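Local coordinates for protein tubulin-binding cofactor A (Leishmania major, PDB 4CQI) that probably acts early in the tubulin folding pathway, capturing and stabilising beta-tubulin in a quasi-native conformation as a three-helix chaperone, at residues 93-96 with 97-101; 33-36 with 37-41. One frame throughout, in Å; residues are numbered along the deposited sequence. Where two conformers were deposited one is given.

Contact 1. Residues 93-96 with 97-101; sequences KDLS and DYLEK
Lys-93 and Asp-97 meet one helical turn apart in a long salt bridge, with NZ of Lys-93 3.6 Å from OD1 of Asp-97. The lysine chain bends at chi2 (67°), which swings it toward the Asp-97 carboxylate and brings CE of Lys-93 to 3.5 Å from the same OD1.

A bound water extends this polar patch. It accepts from OG of Ser-96 and donates to OD1 of Asp-97 at 2.6 Å and to OE2 of Glu-100 at 2.8 Å, thereby linking two carboxylates that would otherwise probably repel.

Backbone bonds of the i to i+4 kind run beneath. N of Leu-99 reaches O of Leu-95 at 2.9 Å, whereas that from N of Glu-100 to O of Ser-96 is 3.2 Å long with an N-H...O angle of only 138°. The next, from N of Lys-101 to O of Asp-97, is weak, as the helix nears its end.

The apolar component is slight: CG of Leu-95 lies 4.3 Å from CD1 of Leu-99. Leu-95 is buried against Leu-28 of helix 23-62, and both leucines touch Met-119 of helix 109-125. Asp-94 pairs with Lys-31, and Tyr-98 rests on Asn-24 and Thr-27, further joining the end of helix 67-100 to helix 23-62.

Contact 2. Residues 33-36 with 37-41; sequences SALK and RTIKD
The guanidinium of Arg-37 folds back along the helix toward Ser-33, placing one face over the serine carbonyl: O of Ser-33 lies 3.8 Å from the guanidinium plane, above its centre. A bend at chi3 turns the end of the arginine this way, and NH1 of Arg-37 comes within 2.9 Å of OG of Ser-33. Both residues were deposited in two conformers, so this approach belongs to the conformers described and is doubtful as a fixed interaction. The same carbonyl accepts the backbone N-H of Arg-37 and therefore faces two parts of one residue.

Thr-38 turns its hydroxyl back onto the preceding turn. With chi1 at 70°, OG1 sits between its own backbone N and carbonyl carbon, from where it donates to O of Leu-35 at 2.8 Å. The hydroxyl comes in at a C=O...OG1 angle of 125°, while N of Ile-39 reaches that oxygen at 3.0 Å and 160°, closer to the line of the C=O bond. Two donors thus grip O of Leu-35 from different directions.

Leu-35 and Ile-39 lie at an angle to one another, their CD1 atoms meeting at 3.8 Å. CD1 of Leu-35 also approaches OG1 of Thr-38, so the methyl touches both a polar and an apolar neighbour.

On a more exposed flank, the bent chain of Lys-36 crosses that of Lys-40, leaving the two NZ atoms 4.1 Å apart. NZ of Lys-40 has a weak hydrogen bond to a glycerol probably derived from the crystallisation liquor.

Chemically the helix is amphipathic here: Leu-35, Thr-38 and Ile-39 are buried, Leu-35 packing on helices 67-100 and 109-125, whereas Lys-36, Arg-37 and Lys-40 are exposed. The threonine satisfies its hydroxyl within its own helix, and its side chain touches Ile-88 of helix 67-100, while the close lysine ammonium groups would probably disfavour each other's charge.

From the N terminus, helix 23-62 carries contact 2 (33-36 with 37-41), helix 67-100 follows, and contact 1 (93-96 with 97-101) comes at its far end. The two are in series: each joins adjoining segments within one helix, so neither closes a loop beyond a helical turn, and they neither nest nor cross. Their centres are 16 Å apart, yet they touch through CD2 of Leu-95 and CD2 of Leu-35 at 3.8 Å. This apolar meeting ties the first helix to the second. Thr-118 of helix 109-125 touches Leu-35, bringing the third helix to the same junction of the bundle.

Contact 1. Residues 93-96 with 97-101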
loop_
_atom_site.group_PDB
_atom_site.type_symbol
_atom_site.label_atom_id
_atom_site.label_comp_id
_atom_site.label_asym_id
_atom_site.label_seq_id
_atom_site.Cartn_x
_atom_site.Cartn_y
_atom_site.Cartn_z
ATOM N N LYS A 93 3.851 10.081 -4.983
ATOM C CA LYS A 93 4.264 11.507 -5.115
ATOM C C LYS A 93 5.723 11.760 -4.769
ATOM O O LYS A 93 6.408 12.506 -5.485
ATOM C CB LYS A 93 3.398 12.422 -4.236
ATOM C CG LYS A 93 3.694 13.910 -4.358
ATOM C CD LYS A 93 3.325 14.423 -5.735
ATOM C CE LYS A 93 3.366 15.961 -5.835
ATOM N NZ LYS A 93 3.286 16.341 -7.290
ATOM N N ASP A 94 6.198 11.115 -3.716
ATOM C CA ASP A 94 7.577 11.201 -3.313
ATOM C C ASP A 94 8.519 10.679 -4.411
ATOM O O ASP A 94 9.543 11.327 -4.746
ATOM C CB ASP A 94 7.790 10.436 -2.019
ATOM C CG ASP A 94 9.181 10.626 -1.456
ATOM O OD1 ASP A 94 9.539 11.794 -1.134
ATOM O OD2 ASP A 94 9.894 9.629 -1.262
ATOM N N LEU A 95 8.157 9.538 -4.995
ATOM C CA LEU A 95 8.950 8.919 -6.045
ATOM C C LEU A 95 8.904 9.758 -7.268
ATOM O O LEU A 95 9.935 10.049 -7.892
ATOM C CB LEU A 95 8.459 7.469 -6.319
ATOM C CG LEU A 95 9.143 6.629 -7.384
ATOM C CD1 LEU A 95 10.672 6.546 -7.212
ATOM C CD2 LEU A 95 8.513 5.226 -7.461
ATOM N N SER A 96 7.711 10.185 -7.650
ATOM C CA SER A 96 7.538 11.044 -8.788
ATOM C C SER A 96 8.328 12.373 -8.703
ATOM O O SER A 96 8.969 12.805 -9.690
ATOM C CB SER A 96 6.044 11.365 -8.959
ATOM O OG SER A 96 5.848 12.188 -10.098
ATOM N N ASP A 97 8.278 13.006 -7.544
ATOM C CA ASP A 97 9.100 14.204 -7.268
ATOM C C ASP A 97 10.591 13.886 -7.418
ATOM O O ASP A 97 11.302 14.653 -8.027
ATOM C CB ASP A 97 8.852 14.731 -5.856
ATOM C CG ASP A 97 7.513 15.485 -5.720
ATOM O OD1 ASP A 97 6.789 15.676 -6.722
ATOM O OD2 ASP A 97 7.192 15.852 -4.570
ATOM N N TYR A 98 11.061 12.780 -6.844
ATOM C CA TYR A 98 12.482 12.409 -6.899
ATOM C C TYR A 98 12.945 12.221 -8.337
ATOM O O TYR A 98 14.055 12.648 -8.706
ATOM C CB TYR A 98 12.778 11.133 -6.099
ATOM C CG TYR A 98 14.263 10.929 -5.867
ATOM C CD1 TYR A 98 14.964 11.776 -5.037
ATOM C CD2 TYR A 98 14.973 9.911 -6.510
ATOM C CE1 TYR A 98 16.305 11.644 -4.835
ATOM C CE2 TYR A 98 16.318 9.760 -6.310
ATOM C CZ TYR A 98 16.997 10.640 -5.476
ATOM O OH TYR A 98 18.355 10.510 -5.251
ATOM N N LEU A 99 12.099 11.581 -9.136
ATOM C CA LEU A 99 12.388 11.365 -10.551
ATOM C C LEU A 99 12.502 12.662 -11.339
ATOM O O LEU A 99 13.167 12.687 -12.375
ATOM C CB LEU A 99 11.383 10.418 -11.210
ATOM C CG LEU A 99 11.488 8.945 -10.783
ATOM C CD1 LEU A 99 10.240 8.192 -11.209
ATOM C CD2 LEU A 99 12.718 8.257 -11.431
ATOM N N GLU A 100 11.850 13.722 -10.873
ATOM C CA GLU A 100 12.049 15.038 -11.479
ATOM C C GLU A 100 13.328 15.738 -11.021
ATOM O O GLU A 100 13.790 16.637 -11.708
ATOM C CB GLU A 100 10.843 15.928 -11.202
ATOM C CG GLU A 100 9.593 15.387 -11.863
ATOM C CD GLU A 100 8.325 16.018 -11.334
ATOM O OE1 GLU A 100 8.412 17.105 -10.703
ATOM O OE2 GLU A 100 7.245 15.411 -11.548
ATOM N N LYS A 101 13.875 15.339 -9.881
ATOM C CA LYS A 101 15.085 15.963 -9.294
ATOM C C LYS A 101 16.288 15.052 -9.456
ATOM O O LYS A 101 16.598 14.693 -10.594
ATOM C CB LYS A 101 14.833 16.355 -7.837
ATOM C CG LYS A 101 13.649 17.305 -7.662
ATOM C CD LYS A 101 13.585 17.918 -6.261
ATOM C CE LYS A 101 12.438 18.931 -6.118
ATOM N NZ LYS A 101 12.419 19.609 -4.773
HETATM O O HOH W 1 6.078 14.833 -9.038
#

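Contact 2. Residues 33-36 with 37-41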
loop_
_atom_site.group_PDB
_atom_site.type_symbol
_atom_site.label_atom_id
_atom_site.label_comp_id
_atom_site.label_asym_id
_atom_site.label_seq_id
_atom_site.Cartn_x
_atom_site.Cartn_y
_atom_site.Cartn_z
ATOM N N SER A 33 11.243 0.350 -3.540
ATOM C CA SER A 33 10.949 -0.747 -2.598
ATOM C C SER A 33 9.896 -0.322 -1.587
ATOM O O SER A 33 8.948 -1.092 -1.262
ATOM C CB SER A 33 12.215 -1.233 -1.883
ATOM O OG SER A 33 11.902 -2.171 -0.863
ATOM N N ALA A 34 10.018 0.899 -1.080
ATOM C CA ALA A 34 9.019 1.403 -0.147
ATOM C C ALA A 34 7.606 1.434 -0.762
ATOM O O ALA A 34 6.614 1.040 -0.097
ATOM C CB ALA A 34 9.446 2.784 0.352
ATOM N N LEU A 35 7.499 1.901 -2.014
ATOM C CA LEU A 35 6.234 2.013 -2.711
ATOM C C LEU A 35 5.620 0.611 -2.915
ATOM O O LEU A 35 4.421 0.397 -2.681
ATOM C CB LEU A 35 6.374 2.730 -4.064
ATOM C CG LEU A 35 5.130 2.721 -4.966
ATOM C CD1 LEU A 35 3.825 3.202 -4.293
ATOM C CD2 LEU A 35 5.385 3.501 -6.249
ATOM N N LYS A 36 6.456 -0.315 -3.373
ATOM C CA LYS A 36 6.020 -1.684 -3.554
ATOM C C LYS A 36 5.415 -2.233 -2.251
ATOM O O LYS A 36 4.353 -2.865 -2.289
ATOM C CB LYS A 36 7.221 -2.553 -4.005
ATOM C CG LYS A 36 6.860 -4.001 -4.294
ATOM C CD LYS A 36 8.041 -4.765 -4.915
ATOM C CE LYS A 36 8.177 -6.207 -4.399
ATOM N NZ LYS A 36 6.974 -7.081 -4.559
ATOM N N ARG A 37 6.073 -1.994 -1.119
ATOM C CA ARG A 37 5.523 -2.425 0.212
ATOM C C ARG A 37 4.168 -1.791 0.541
ATOM O O ARG A 37 3.285 -2.505 0.994
ATOM C CB ARG A 37 6.526 -2.221 1.347
ATOM C CG ARG A 37 7.493 -3.383 1.496
ATOM C CD ARG A 37 8.358 -3.230 2.719
ATOM N NE ARG A 37 9.146 -2.020 2.630
ATOM C CZ ARG A 37 10.381 -1.978 2.138
ATOM N NH1 ARG A 37 10.968 -3.086 1.711
ATOM N NH2 ARG A 37 11.017 -0.833 2.093
ATOM N N THR A 38 3.968 -0.498 0.274
ATOM C CA THR A 38 2.660 0.119 0.509
ATOM C C THR A 38 1.585 -0.509 -0.376
ATOM O O THR A 38 0.421 -0.607 0.013
ATOM C CB THR A 38 2.652 1.650 0.325
ATOM O OG1 THR A 38 2.817 1.980 -1.071
ATOM C CG2 THR A 38 3.772 2.328 1.149
ATOM N N ILE A 39 1.947 -0.936 -1.582
ATOM C CA ILE A 39 0.940 -1.539 -2.443
ATOM C C ILE A 39 0.519 -2.928 -1.900
ATOM O O ILE A 39 -0.666 -3.249 -1.864
ATOM C CB ILE A 39 1.412 -1.586 -3.900
ATOM C CG1 ILE A 39 1.632 -0.165 -4.393
ATOM C CG2 ILE A 39 0.415 -2.294 -4.806
ATOM C CD1 ILE A 39 2.404 -0.085 -5.689
ATOM N N LYS A 40 1.499 -3.740 -1.482
ATOM C CA LYS A 40 1.203 -5.037 -0.906
ATOM C C LYS A 40 0.375 -4.856 0.378
ATOM O O LYS A 40 -0.606 -5.589 0.600
ATOM C CB LYS A 40 2.496 -5.821 -0.632
ATOM C CG LYS A 40 3.373 -6.085 -1.860
ATOM C CD LYS A 40 2.671 -6.913 -2.919
ATOM C CE LYS A 40 3.691 -7.610 -3.835
ATOM N NZ LYS A 40 3.052 -8.268 -5.021
ATOM N N ASP A 41 0.715 -3.843 1.170
ATOM C CA ASP A 41 -0.086 -3.515 2.377
ATOM C C ASP A 41 -1.560 -3.343 2.061
ATOM O O ASP A 41 -2.424 -3.829 2.803
ATOM C CB ASP A 41 0.450 -2.272 3.143
ATOM C CG ASP A 41 1.797 -2.516 3.849
ATOM O OD1 ASP A 41 2.167 -3.695 4.044
ATOM O OD2 ASP A 41 2.495 -1.520 4.169
#